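Local coordinates for protein arylamine n-acetyltransferase (Mycobacterium smegmatis, PDB 1W5R) that catalyses, in its unaltered form, the transfer of an acetyl group from acetyl-coenzyme A to the amino group of arylamines, at residues M6-Y11 and A59-L64; A30-H35 and T139-L144; G78-V83 and V129-G134; Y82-L87 and L116-P121. The protein carries 1 engineered substitution. All blocks are in the same frame, centred on the assembly; numbering follows the deposited sequence.

Contact 1. Residues M6-Y11 and A59-L64; sequences MDLGGY and ALFAKL
With CG turned anti to its carbonyl carbon (chi1 -85°), Phe61 sends its ring out from helix 57-66 toward Met6, Asp7, Leu8 and Tyr11, while an extended second torsion of Met6 (chi2 -176°) carries the sulfur out beside that ring. Met6 SD is 4.1 Å from Phe61 CE1, and the two side chains cross at about a right angle. The sulfur lies 54° off the ring normal, which makes this an oblique Met-aromatic contact. Leu8 takes the edge: its CD2 methyl comes near the ring plane, 3.9 Å from Phe61 CZ. Tyr11 contributes its CB, 3.9 Å from Phe61 CE2, and then leads its own ring away, its hydroxyl bonding to His35 ND1. The ring thus fits against the very start of helix 8-14, in a helix-to-helix contact within the helical N-terminal part of the arylamine N-acetyltransferase fold, and Leu8 and Tyr11 also pack on helix 73-87. Asp7 is the N-cap of helix 8-14; its OD1 accepts from Gly10 N at 3.0 Å, with the donor approaching from above the carboxylate plane. The carbonyl of the same residue faces Phe61, Asp7 O lying 3.3 Å from Phe61 CE2, and it also takes a weak helical hydrogen bond from Tyr11 N.

Contact 2. Residues A30-H35 and T139-L144; sequences AIVAAH and TSPIRL
Val32 gives most of the buried surface on the helix side, and each of its methyl groups has its own target among Thr139, Ser140 and Pro141. CG1, held anti to the backbone N (chi1 168°), presses on the peptide link that follows Thr139: it is 3.6 Å from Thr139 O and 3.9 Å from Ser140 N. Thr139, second in buried surface, therefore meets the valine through its backbone, its side chain staying farther off. The carbonyl oxygen that Val32 touches is not left without a polar partner, since Thr139 O accepts a hydrogen bond from Arg153 NE; Arg153 N in turn bonds to Ser140 OG. Pro141 comes third, meeting the other methyl at the ring carbon next to its nitrogen, with Val32 CG2 4.1 Å from Pro141 CD and the two side chains set at a slant to one another. Across the segments the contact is wholly van der Waals, a single branched side chain set against a buried length of loop backbone. Val32 and Pro141 both also pack on Val129, and Pro141 reaches Leu28 and His29, so helix 25-38 lies beside the margin of the antiparallel sheet, where 142-143 is an outermost strand paired with 127-129.

Contact 3. Residues G78-V83 and V129-G134; sequences GLLGYV and VDVGFG
Apolar contact across the segments is the work of Leu80, whose CD2 methyl meets both Val129 and Val131. CG stands anti to the backbone N (chi1 -175°), carrying the branched end out from helix 73-87 to the end of strand 127-129 and the loop that follows it. There Leu80 CD2 is 3.7 Å from Val129 CG1 and 3.6 Å from Val131 CG2, crossing each valine at about a right angle; Val131 CG1 follows at 3.8 Å from Leu80 CD2. The two valines are two residues apart, and between them Asp130 turns its side chain away from the helix. The carboxylate so turned enters a polar site: Asp130 OD2 bonds to His113 NE2, consistent with the Cys-His-Asp triad of this family, whose cysteine is replaced by an engineered glutamine in this protein. Hydrogen bonds shape the loop itself. Asp130 OD1 accepts from Gly132 N at 3.0 Å with an N-H...O angle of 155°, closing an Asx turn; the donor comes from the anti side, 33° out of the carboxylate plane. The same oxygen also receives Asn77 ND2, from the residue just before the helical segment, bonds that would restrain rotation of the carboxylate, while Asn77 OD1 takes Val131 N.

Contact 4. Residues Y82-L87 and L116-P121; sequences YVLEEL and LSVAVP
No flat group lies between Leu84 and its partners Leu116 and Val118, so neither ring faces nor ring edges meet in this contact. The one aromatic ring of the two segments, that of Tyr82, is turned elsewhere: it makes a cation-pi contact with Arg93, and its hydroxyl bonds to Leu55 O. Across the segments the meeting is instead one of methyl groups. Leu84 has CG anti to its carbonyl carbon (chi1 -64°) and an extended second torsion, which together push CD1 out toward the strand. That methyl, Leu84 CD1, is 3.9 Å from Val118 CG2 and, more loosely, 4.2 Å from Leu116 CD1. Val118 approaches across Leu84 at about a right angle, offering the methyl that stands beside its own backbone N. Leu116 and Val118 are two residues apart on strand 111-119 and both point toward the helix, as expected for one face of a beta strand, so this is helix-on-sheet packing between the later turns of helix 73-87 and the antiparallel sheet of the arylamine N-acetyltransferase fold. Strand 111-119 has 127-129 and 90-98 as its sheet neighbours. From the latter, Val91 touches both Leu84 and Leu116, widening the apolar surface beneath the helix. Leu116 CD1 also reaches back one turn, to pack against the helix backbone at Gly81 N.

How the contacts relate
Contact 3 lies deepest, about 7 Å from the centre of the chain (centre to centre); contact 2, with all its touching residues buried, follows at about 12 Å, and contacts 1 and 4 at about 16 and 17 Å. Contacts 3 and 4 use overlapping parts of helix 73-87, and their other segments are joined by the backbone bond from Leu116 N to Val129 O. Contact 2 reaches the same sheet from helix 25-38, its Ile31 packing on Leu80 of contact 3. The chemistry varies accordingly: contact 1, largely buried but with Met6 and Asp7 exposed at its margin, mixes ring, sulfur and carbonyl between two further helices, contact 2 sets methyls against backbone and a proline ring, and contacts 3 and 4 are methyl against methyl.

Contact 1. Residues M6-Y11 and A59-L64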
loop_
_atom_site.group_PDB
_atom_site.type_symbol
_atom_site.label_atom_id
_atom_site.label_comp_id
_atom_site.label_asym_id
_atom_site.label_seq_id
_atom_site.Cartn_x
_atom_site.Cartn_y
_atom_site.Cartn_z
ATOM N N MET A 6 -11.659 -37.492 -14.174
ATOM C CA MET A 6 -10.604 -36.881 -13.315
ATOM C C MET A 6 -11.201 -36.436 -11.981
ATOM O O MET A 6 -12.385 -36.664 -11.720
ATOM C CB MET A 6 -9.966 -35.677 -14.015
ATOM C CG MET A 6 -10.160 -35.625 -15.517
ATOM S SD MET A 6 -9.273 -34.231 -16.241
ATOM C CE MET A 6 -7.868 -35.070 -16.970
ATOM N N ASP A 7 -10.382 -35.804 -11.139
ATOM C CA ASP A 7 -10.871 -35.236 -9.885
ATOM C C ASP A 7 -11.322 -33.796 -10.101
ATOM O O ASP A 7 -10.669 -32.843 -9.640
ATOM C CB ASP A 7 -9.812 -35.332 -8.773
ATOM C CG ASP A 7 -10.333 -34.858 -7.411
ATOM O OD1 ASP A 7 -11.557 -34.941 -7.162
ATOM O OD2 ASP A 7 -9.508 -34.399 -6.586
ATOM N N LEU A 8 -12.440 -33.636 -10.808
ATOM C CA LEU A 8 -13.000 -32.304 -11.003
ATOM C C LEU A 8 -13.592 -31.749 -9.718
ATOM O O LEU A 8 -13.528 -30.546 -9.481
ATOM C CB LEU A 8 -14.028 -32.270 -12.127
ATOM C CG LEU A 8 -13.516 -32.275 -13.569
ATOM C CD1 LEU A 8 -14.375 -31.329 -14.364
ATOM C CD2 LEU A 8 -12.042 -31.875 -13.717
ATOM N N GLY A 9 -14.157 -32.628 -8.892
ATOM C CA GLY A 9 -14.663 -32.243 -7.572
ATOM C C GLY A 9 -13.613 -31.552 -6.714
ATOM O O GLY A 9 -13.900 -30.557 -6.042
ATOM N N GLY A 10 -12.397 -32.088 -6.738
ATOM C CA GLY A 10 -11.267 -31.486 -6.043
ATOM C C GLY A 10 -10.978 -30.102 -6.608
ATOM O O GLY A 10 -10.821 -29.142 -5.845
ATOM N N TYR A 11 -10.935 -29.997 -7.937
ATOM C CA TYR A 11 -10.664 -28.700 -8.580
ATOM C C TYR A 11 -11.744 -27.673 -8.284
ATOM O O TYR A 11 -11.442 -26.535 -7.922
ATOM C CB TYR A 11 -10.482 -28.838 -10.090
ATOM C CG TYR A 11 -10.355 -27.500 -10.794
ATOM C CD1 TYR A 11 -9.134 -26.823 -10.841
ATOM C CD2 TYR A 11 -11.465 -26.911 -11.402
ATOM C CE1 TYR A 11 -9.029 -25.586 -11.469
ATOM C CE2 TYR A 11 -11.371 -25.684 -12.041
ATOM C CZ TYR A 11 -10.148 -25.031 -12.084
ATOM O OH TYR A 11 -10.063 -23.816 -12.732
ATOM N N ALA A 59 0.053 -34.782 -12.637
ATOM C CA ALA A 59 1.022 -33.918 -11.986
ATOM C C ALA A 59 0.395 -32.581 -11.603
ATOM O O ALA A 59 0.620 -32.086 -10.508
ATOM C CB ALA A 59 2.199 -33.693 -12.886
ATOM N N LEU A 60 -0.374 -31.991 -12.516
ATOM C CA LEU A 60 -0.901 -30.643 -12.263
ATOM C C LEU A 60 -2.026 -30.611 -11.221
ATOM O O LEU A 60 -2.080 -29.698 -10.386
ATOM C CB LEU A 60 -1.322 -29.982 -13.577
ATOM C CG LEU A 60 -0.180 -29.792 -14.579
ATOM C CD1 LEU A 60 -0.684 -29.077 -15.827
ATOM C CD2 LEU A 60 1.005 -29.038 -13.939
ATOM N N PHE A 61 -2.911 -31.605 -11.261
ATOM C CA PHE A 61 -3.938 -31.723 -10.221
ATOM C C PHE A 61 -3.292 -31.984 -8.861
ATOM O O PHE A 61 -3.657 -31.368 -7.860
ATOM C CB PHE A 61 -4.939 -32.837 -10.558
ATOM C CG PHE A 61 -6.070 -32.413 -11.470
ATOM C CD1 PHE A 61 -5.907 -32.403 -12.857
ATOM C CD2 PHE A 61 -7.322 -32.062 -10.939
ATOM C CE1 PHE A 61 -6.969 -32.029 -13.716
ATOM C CE2 PHE A 61 -8.392 -31.694 -11.788
ATOM C CZ PHE A 61 -8.212 -31.673 -13.172
ATOM N N ALA A 62 -2.298 -32.868 -8.826
ATOM C CA ALA A 62 -1.645 -33.192 -7.566
ATOM C C ALA A 62 -1.054 -31.948 -6.897
ATOM O O ALA A 62 -1.248 -31.729 -5.701
ATOM C CB ALA A 62 -0.591 -34.272 -7.763
ATOM N N LYS A 63 -0.366 -31.117 -7.674
ATOM C CA LYS A 63 0.270 -29.935 -7.107
ATOM C C LYS A 63 -0.695 -28.773 -6.833
ATOM O O LYS A 63 -0.747 -28.259 -5.721
ATOM C CB LYS A 63 1.418 -29.461 -7.999
ATOM C CG LYS A 63 2.149 -28.251 -7.443
ATOM C CD LYS A 63 3.255 -27.781 -8.368
ATOM C CE LYS A 63 3.892 -26.509 -7.854
ATOM N NZ LYS A 63 4.964 -26.026 -8.759
ATOM N N LEU A 64 -1.440 -28.353 -7.851
ATOM C CA LEU A 64 -2.226 -27.120 -7.724
ATOM C C LEU A 64 -3.552 -27.309 -7.002
ATOM O O LEU A 64 -4.137 -26.341 -6.512
ATOM C CB LEU A 64 -2.484 -26.483 -9.090
ATOM C CG LEU A 64 -1.392 -25.541 -9.596
ATOM C CD1 LEU A 64 -0.108 -26.297 -9.856
ATOM C CD2 LEU A 64 -1.874 -24.814 -10.859
#

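Contact 2. Residues A30-H35 and T139-L144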
loop_
_atom_site.group_PDB
_atom_site.type_symbol
_atom_site.label_atom_id
_atom_site.label_comp_id
_atom_site.label_asym_id
_atom_site.label_seq_id
_atom_site.Cartn_x
_atom_site.Cartn_y
_atom_site.Cartn_z
ATOM N N ALA A 30 -17.399 -17.840 -15.135
ATOM C CA ALA A 30 -17.395 -18.136 -13.705
ATOM C C ALA A 30 -16.140 -18.886 -13.276
ATOM O O ALA A 30 -15.563 -18.588 -12.228
ATOM C CB ALA A 30 -18.651 -18.924 -13.313
ATOM N N ILE A 31 -15.724 -19.859 -14.087
ATOM C CA ILE A 31 -14.534 -20.650 -13.763
ATOM C C ILE A 31 -13.264 -19.787 -13.797
ATOM O O ILE A 31 -12.453 -19.866 -12.885
ATOM C CB ILE A 31 -14.404 -21.879 -14.680
ATOM C CG1 ILE A 31 -15.486 -22.909 -14.321
ATOM C CG2 ILE A 31 -13.003 -22.508 -14.566
ATOM C CD1 ILE A 31 -15.415 -24.187 -15.124
ATOM N N VAL A 32 -13.110 -18.967 -14.832
ATOM C CA VAL A 32 -11.929 -18.077 -14.922
ATOM C C VAL A 32 -11.862 -17.176 -13.674
ATOM O O VAL A 32 -10.811 -17.049 -13.047
ATOM C CB VAL A 32 -11.949 -17.241 -16.236
ATOM C CG1 VAL A 32 -10.905 -16.101 -16.209
ATOM C CG2 VAL A 32 -11.714 -18.130 -17.449
ATOM N N ALA A 33 -12.988 -16.572 -13.295
ATOM C CA ALA A 33 -13.009 -15.685 -12.139
ATOM C C ALA A 33 -12.675 -16.420 -10.835
ATOM O O ALA A 33 -11.945 -15.913 -9.986
ATOM C CB ALA A 33 -14.372 -14.973 -12.029
ATOM N N ALA A 34 -13.211 -17.629 -10.680
ATOM C CA ALA A 34 -12.969 -18.400 -9.470
ATOM C C ALA A 34 -11.516 -18.874 -9.398
ATOM O O ALA A 34 -10.875 -18.809 -8.342
ATOM C CB ALA A 34 -13.922 -19.597 -9.422
ATOM N N HIS A 35 -11.000 -19.330 -10.535
ATOM C CA HIS A 35 -9.596 -19.729 -10.628
ATOM C C HIS A 35 -8.671 -18.541 -10.293
ATOM O O HIS A 35 -7.740 -18.672 -9.481
ATOM C CB HIS A 35 -9.327 -20.301 -12.020
ATOM C CG HIS A 35 -7.976 -20.933 -12.184
ATOM N ND1 HIS A 35 -7.824 -22.265 -12.517
ATOM C CD2 HIS A 35 -6.723 -20.419 -12.097
ATOM C CE1 HIS A 35 -6.536 -22.543 -12.625
ATOM N NE2 HIS A 35 -5.847 -21.442 -12.374
ATOM N N THR A 139 -8.787 -11.830 -16.809
ATOM C CA THR A 139 -9.740 -12.191 -15.767
ATOM C C THR A 139 -11.121 -12.519 -16.328
ATOM O O THR A 139 -12.071 -12.772 -15.568
ATOM C CB THR A 139 -9.847 -11.076 -14.719
ATOM O OG1 THR A 139 -10.332 -9.876 -15.339
ATOM C CG2 THR A 139 -8.463 -10.838 -14.052
ATOM N N SER A 140 -11.202 -12.545 -17.655
ATOM C CA SER A 140 -12.372 -13.041 -18.386
ATOM C C SER A 140 -11.847 -13.800 -19.582
ATOM O O SER A 140 -10.755 -13.513 -20.061
ATOM C CB SER A 140 -13.212 -11.876 -18.948
ATOM O OG SER A 140 -13.612 -10.975 -17.946
ATOM N N PRO A 141 -12.652 -14.732 -20.125
ATOM C CA PRO A 141 -12.364 -15.188 -21.472
ATOM C C PRO A 141 -12.676 -14.037 -22.428
ATOM O O PRO A 141 -13.595 -13.250 -22.154
ATOM C CB PRO A 141 -13.372 -16.326 -21.682
ATOM C CG PRO A 141 -14.488 -16.030 -20.772
ATOM C CD PRO A 141 -13.885 -15.334 -19.575
ATOM N N ILE A 142 -11.922 -13.913 -23.513
ATOM C CA ILE A 142 -12.251 -12.914 -24.538
ATOM C C ILE A 142 -12.357 -13.609 -25.876
ATOM O O ILE A 142 -11.854 -14.721 -26.039
ATOM C CB ILE A 142 -11.243 -11.721 -24.596
ATOM C CG1 ILE A 142 -9.856 -12.178 -25.080
ATOM C CG2 ILE A 142 -11.172 -11.000 -23.245
ATOM C CD1 ILE A 142 -8.873 -11.042 -25.324
ATOM N N ARG A 143 -13.036 -12.981 -26.830
ATOM C CA ARG A 143 -13.147 -13.576 -28.159
ATOM C C ARG A 143 -11.782 -13.595 -28.816
ATOM O O ARG A 143 -11.083 -12.596 -28.825
ATOM C CB ARG A 143 -14.170 -12.836 -29.028
ATOM C CG ARG A 143 -15.572 -12.797 -28.441
ATOM C CD ARG A 143 -16.609 -12.336 -29.457
ATOM N NE ARG A 143 -16.154 -11.143 -30.170
ATOM C CZ ARG A 143 -16.189 -9.906 -29.676
ATOM N NH1 ARG A 143 -16.654 -9.684 -28.453
ATOM N NH2 ARG A 143 -15.751 -8.887 -30.403
ATOM N N LEU A 144 -11.368 -14.727 -29.355
ATOM C CA LEU A 144 -10.087 -14.822 -30.060
ATOM C C LEU A 144 -10.340 -14.251 -31.467
ATOM O O LEU A 144 -10.558 -14.963 -32.455
ATOM C CB LEU A 144 -9.581 -16.284 -30.078
ATOM C CG LEU A 144 -8.116 -16.514 -30.470
ATOM C CD1 LEU A 144 -7.343 -15.193 -30.484
ATOM C CD2 LEU A 144 -7.451 -17.488 -29.509
#

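Contact 3. Residues G78-V83 and V129-G134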
loop_
_atom_site.group_PDB
_atom_site.type_symbol
_atom_site.label_atom_id
_atom_site.label_comp_id
_atom_site.label_asym_id
_atom_site.label_seq_id
_atom_site.Cartn_x
_atom_site.Cartn_y
_atom_site.Cartn_z
ATOM N N GLY A 78 -2.352 -25.360 -18.134
ATOM C CA GLY A 78 -2.402 -26.806 -18.327
ATOM C C GLY A 78 -3.562 -27.370 -17.533
ATOM O O GLY A 78 -4.423 -28.068 -18.084
ATOM N N LEU A 79 -3.609 -27.049 -16.240
ATOM C CA LEU A 79 -4.679 -27.520 -15.377
ATOM C C LEU A 79 -6.052 -27.121 -15.908
ATOM O O LEU A 79 -6.962 -27.961 -16.008
ATOM C CB LEU A 79 -4.493 -26.983 -13.947
ATOM C CG LEU A 79 -5.605 -27.321 -12.944
ATOM C CD1 LEU A 79 -5.724 -28.811 -12.737
ATOM C CD2 LEU A 79 -5.350 -26.627 -11.615
ATOM N N LEU A 80 -6.225 -25.839 -16.216
ATOM C CA LEU A 80 -7.528 -25.369 -16.685
ATOM C C LEU A 80 -7.905 -26.031 -17.999
ATOM O O LEU A 80 -9.080 -26.329 -18.232
ATOM C CB LEU A 80 -7.527 -23.839 -16.824
ATOM C CG LEU A 80 -8.878 -23.217 -17.193
ATOM C CD1 LEU A 80 -10.004 -23.684 -16.279
ATOM C CD2 LEU A 80 -8.764 -21.698 -17.161
ATOM N N GLY A 81 -6.915 -26.268 -18.852
ATOM C CA GLY A 81 -7.142 -26.981 -20.111
ATOM C C GLY A 81 -7.789 -28.341 -19.891
ATOM O O GLY A 81 -8.777 -28.678 -20.547
ATOM N N TYR A 82 -7.250 -29.125 -18.959
ATOM C CA TYR A 82 -7.814 -30.444 -18.640
ATOM C C TYR A 82 -9.213 -30.311 -18.071
ATOM O O TYR A 82 -10.120 -31.065 -18.455
ATOM C CB TYR A 82 -6.927 -31.190 -17.640
ATOM C CG TYR A 82 -5.562 -31.565 -18.182
ATOM C CD1 TYR A 82 -4.383 -31.094 -17.578
ATOM C CD2 TYR A 82 -5.444 -32.407 -19.289
ATOM C CE1 TYR A 82 -3.129 -31.447 -18.087
ATOM C CE2 TYR A 82 -4.208 -32.763 -19.801
ATOM C CZ TYR A 82 -3.047 -32.291 -19.191
ATOM O OH TYR A 82 -1.817 -32.639 -19.688
ATOM N N VAL A 83 -9.398 -29.345 -17.175
ATOM C CA VAL A 83 -10.694 -29.133 -16.535
ATOM C C VAL A 83 -11.752 -28.795 -17.577
ATOM O O VAL A 83 -12.847 -29.388 -17.571
ATOM C CB VAL A 83 -10.638 -28.023 -15.457
ATOM C CG1 VAL A 83 -12.039 -27.614 -15.044
ATOM C CG2 VAL A 83 -9.844 -28.492 -14.271
ATOM N N VAL A 129 -8.342 -17.909 -23.433
ATOM C CA VAL A 129 -8.436 -18.079 -21.987
ATOM C C VAL A 129 -7.008 -18.166 -21.462
ATOM O O VAL A 129 -6.198 -18.943 -21.969
ATOM C CB VAL A 129 -9.247 -19.346 -21.616
ATOM C CG1 VAL A 129 -9.219 -19.571 -20.122
ATOM C CG2 VAL A 129 -10.699 -19.187 -22.108
ATOM N N ASP A 130 -6.702 -17.344 -20.463
ATOM C CA ASP A 130 -5.349 -17.329 -19.914
ATOM C C ASP A 130 -5.443 -16.946 -18.456
ATOM O O ASP A 130 -5.679 -15.791 -18.134
ATOM C CB ASP A 130 -4.485 -16.331 -20.691
ATOM C CG ASP A 130 -3.063 -16.199 -20.137
ATOM O OD1 ASP A 130 -2.654 -17.013 -19.274
ATOM O OD2 ASP A 130 -2.347 -15.274 -20.601
ATOM N N VAL A 131 -5.300 -17.934 -17.586
ATOM C CA VAL A 131 -5.310 -17.688 -16.147
ATOM C C VAL A 131 -3.897 -17.845 -15.561
ATOM O O VAL A 131 -3.727 -17.925 -14.341
ATOM C CB VAL A 131 -6.331 -18.585 -15.404
ATOM C CG1 VAL A 131 -7.763 -18.287 -15.891
ATOM C CG2 VAL A 131 -5.986 -20.073 -15.584
ATOM N N GLY A 132 -2.899 -17.888 -16.443
ATOM C CA GLY A 132 -1.540 -18.219 -16.033
ATOM C C GLY A 132 -0.466 -17.169 -16.231
ATOM O O GLY A 132 0.724 -17.465 -16.029
ATOM N N PHE A 133 -0.853 -15.946 -16.606
ATOM C CA PHE A 133 0.148 -14.914 -16.927
ATOM C C PHE A 133 0.632 -14.165 -15.674
ATOM O O PHE A 133 1.579 -13.380 -15.755
ATOM C CB PHE A 133 -0.418 -13.918 -17.946
ATOM C CG PHE A 133 0.618 -12.996 -18.538
ATOM C CD1 PHE A 133 1.678 -13.501 -19.303
ATOM C CD2 PHE A 133 0.527 -11.617 -18.342
ATOM C CE1 PHE A 133 2.645 -12.636 -19.847
ATOM C CE2 PHE A 133 1.480 -10.752 -18.899
ATOM C CZ PHE A 133 2.536 -11.266 -19.644
ATOM N N GLY A 134 -0.018 -14.401 -14.538
ATOM C CA GLY A 134 0.379 -13.787 -13.260
ATOM C C GLY A 134 -0.499 -12.600 -12.896
ATOM O O GLY A 134 -1.710 -12.608 -13.148
#

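Contact 4. Residues Y82-L87 and L116-P121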
loop_
_atom_site.group_PDB
_atom_site.type_symbol
_atom_site.label_atom_id
_atom_site.label_comp_id
_atom_site.label_asym_id
_atom_site.label_seq_id
_atom_site.Cartn_x
_atom_site.Cartn_y
_atom_site.Cartn_z
ATOM N N TYR A 82 -7.250 -29.125 -18.959
ATOM C CA TYR A 82 -7.814 -30.444 -18.640
ATOM C C TYR A 82 -9.213 -30.311 -18.071
ATOM O O TYR A 82 -10.120 -31.065 -18.455
ATOM C CB TYR A 82 -6.927 -31.190 -17.640
ATOM C CG TYR A 82 -5.562 -31.565 -18.182
ATOM C CD1 TYR A 82 -4.383 -31.094 -17.578
ATOM C CD2 TYR A 82 -5.444 -32.407 -19.289
ATOM C CE1 TYR A 82 -3.129 -31.447 -18.087
ATOM C CE2 TYR A 82 -4.208 -32.763 -19.801
ATOM C CZ TYR A 82 -3.047 -32.291 -19.191
ATOM O OH TYR A 82 -1.817 -32.639 -19.688
ATOM N N VAL A 83 -9.398 -29.345 -17.175
ATOM C CA VAL A 83 -10.694 -29.133 -16.535
ATOM C C VAL A 83 -11.752 -28.795 -17.577
ATOM O O VAL A 83 -12.847 -29.388 -17.571
ATOM C CB VAL A 83 -10.638 -28.023 -15.457
ATOM C CG1 VAL A 83 -12.039 -27.614 -15.044
ATOM C CG2 VAL A 83 -9.844 -28.492 -14.271
ATOM N N LEU A 84 -11.436 -27.868 -18.481
ATOM C CA LEU A 84 -12.428 -27.430 -19.468
ATOM C C LEU A 84 -12.803 -28.543 -20.439
ATOM O O LEU A 84 -13.982 -28.703 -20.772
ATOM C CB LEU A 84 -11.982 -26.175 -20.209
ATOM C CG LEU A 84 -11.819 -24.919 -19.340
ATOM C CD1 LEU A 84 -11.279 -23.812 -20.202
ATOM C CD2 LEU A 84 -13.107 -24.465 -18.613
ATOM N N GLU A 85 -11.804 -29.309 -20.874
ATOM C CA GLU A 85 -12.013 -30.509 -21.692
ATOM C C GLU A 85 -12.957 -31.490 -21.028
ATOM O O GLU A 85 -13.887 -32.017 -21.668
ATOM C CB GLU A 85 -10.688 -31.227 -21.894
ATOM C CG GLU A 85 -9.878 -30.678 -22.997
ATOM C CD GLU A 85 -8.738 -31.596 -23.384
ATOM O OE1 GLU A 85 -8.104 -32.227 -22.493
ATOM O OE2 GLU A 85 -8.468 -31.652 -24.590
ATOM N N GLU A 86 -12.713 -31.749 -19.747
ATOM C CA GLU A 86 -13.496 -32.729 -19.010
ATOM C C GLU A 86 -14.949 -32.275 -18.951
ATOM O O GLU A 86 -15.863 -33.092 -19.083
ATOM C CB GLU A 86 -12.908 -32.963 -17.610
ATOM C CG GLU A 86 -13.677 -33.958 -16.725
ATOM C CD GLU A 86 -13.742 -35.378 -17.286
ATOM O OE1 GLU A 86 -12.920 -35.748 -18.158
ATOM O OE2 GLU A 86 -14.630 -36.129 -16.837
ATOM N N LEU A 87 -15.150 -30.963 -18.809
ATOM C CA LEU A 87 -16.488 -30.391 -18.700
ATOM C C LEU A 87 -17.258 -30.331 -20.019
ATOM O O LEU A 87 -18.475 -30.131 -20.000
ATOM C CB LEU A 87 -16.439 -29.004 -18.033
ATOM C CG LEU A 87 -16.131 -28.968 -16.527
ATOM C CD1 LEU A 87 -15.899 -27.551 -16.014
ATOM C CD2 LEU A 87 -17.238 -29.621 -15.701
ATOM N N LEU A 116 -4.874 -20.867 -23.747
ATOM C CA LEU A 116 -5.890 -21.779 -24.283
ATOM C C LEU A 116 -6.734 -21.097 -25.338
ATOM O O LEU A 116 -7.058 -19.910 -25.205
ATOM C CB LEU A 116 -6.813 -22.278 -23.177
ATOM C CG LEU A 116 -6.108 -22.925 -21.983
ATOM C CD1 LEU A 116 -7.144 -23.271 -20.913
ATOM C CD2 LEU A 116 -5.304 -24.159 -22.427
ATOM N N SER A 117 -7.080 -21.854 -26.376
ATOM C CA SER A 117 -8.110 -21.428 -27.311
ATOM C C SER A 117 -9.299 -22.374 -27.117
ATOM O O SER A 117 -9.173 -23.595 -27.324
ATOM C CB SER A 117 -7.581 -21.440 -28.737
ATOM O OG SER A 117 -8.652 -21.255 -29.648
ATOM N N VAL A 118 -10.427 -21.814 -26.679
ATOM C CA VAL A 118 -11.553 -22.604 -26.175
ATOM C C VAL A 118 -12.808 -22.367 -27.016
ATOM O O VAL A 118 -13.152 -21.229 -27.315
ATOM C CB VAL A 118 -11.837 -22.276 -24.685
ATOM C CG1 VAL A 118 -12.996 -23.077 -24.123
ATOM C CG2 VAL A 118 -10.587 -22.502 -23.835
ATOM N N ALA A 119 -13.464 -23.459 -27.400
ATOM C CA ALA A 119 -14.742 -23.381 -28.107
ATOM C C ALA A 119 -15.846 -23.970 -27.241
ATOM O O ALA A 119 -15.639 -24.971 -26.553
ATOM C CB ALA A 119 -14.661 -24.125 -29.437
ATOM N N VAL A 120 -17.018 -23.339 -27.267
ATOM C CA VAL A 120 -18.230 -23.989 -26.759
ATOM C C VAL A 120 -18.785 -24.926 -27.843
ATOM O O VAL A 120 -18.760 -24.580 -29.031
ATOM C CB VAL A 120 -19.330 -22.983 -26.311
ATOM C CG1 VAL A 120 -18.861 -22.148 -25.133
ATOM C CG2 VAL A 120 -19.773 -22.099 -27.460
ATOM N N PRO A 121 -19.261 -26.123 -27.443
ATOM C CA PRO A 121 -19.889 -27.092 -28.361
ATOM C C PRO A 121 -20.762 -26.488 -29.483
ATOM O O PRO A 121 -20.802 -27.040 -30.584
ATOM C CB PRO A 121 -20.736 -27.973 -27.428
ATOM C CG PRO A 121 -20.326 -27.608 -26.005
ATOM C CD PRO A 121 -19.180 -26.652 -26.070
#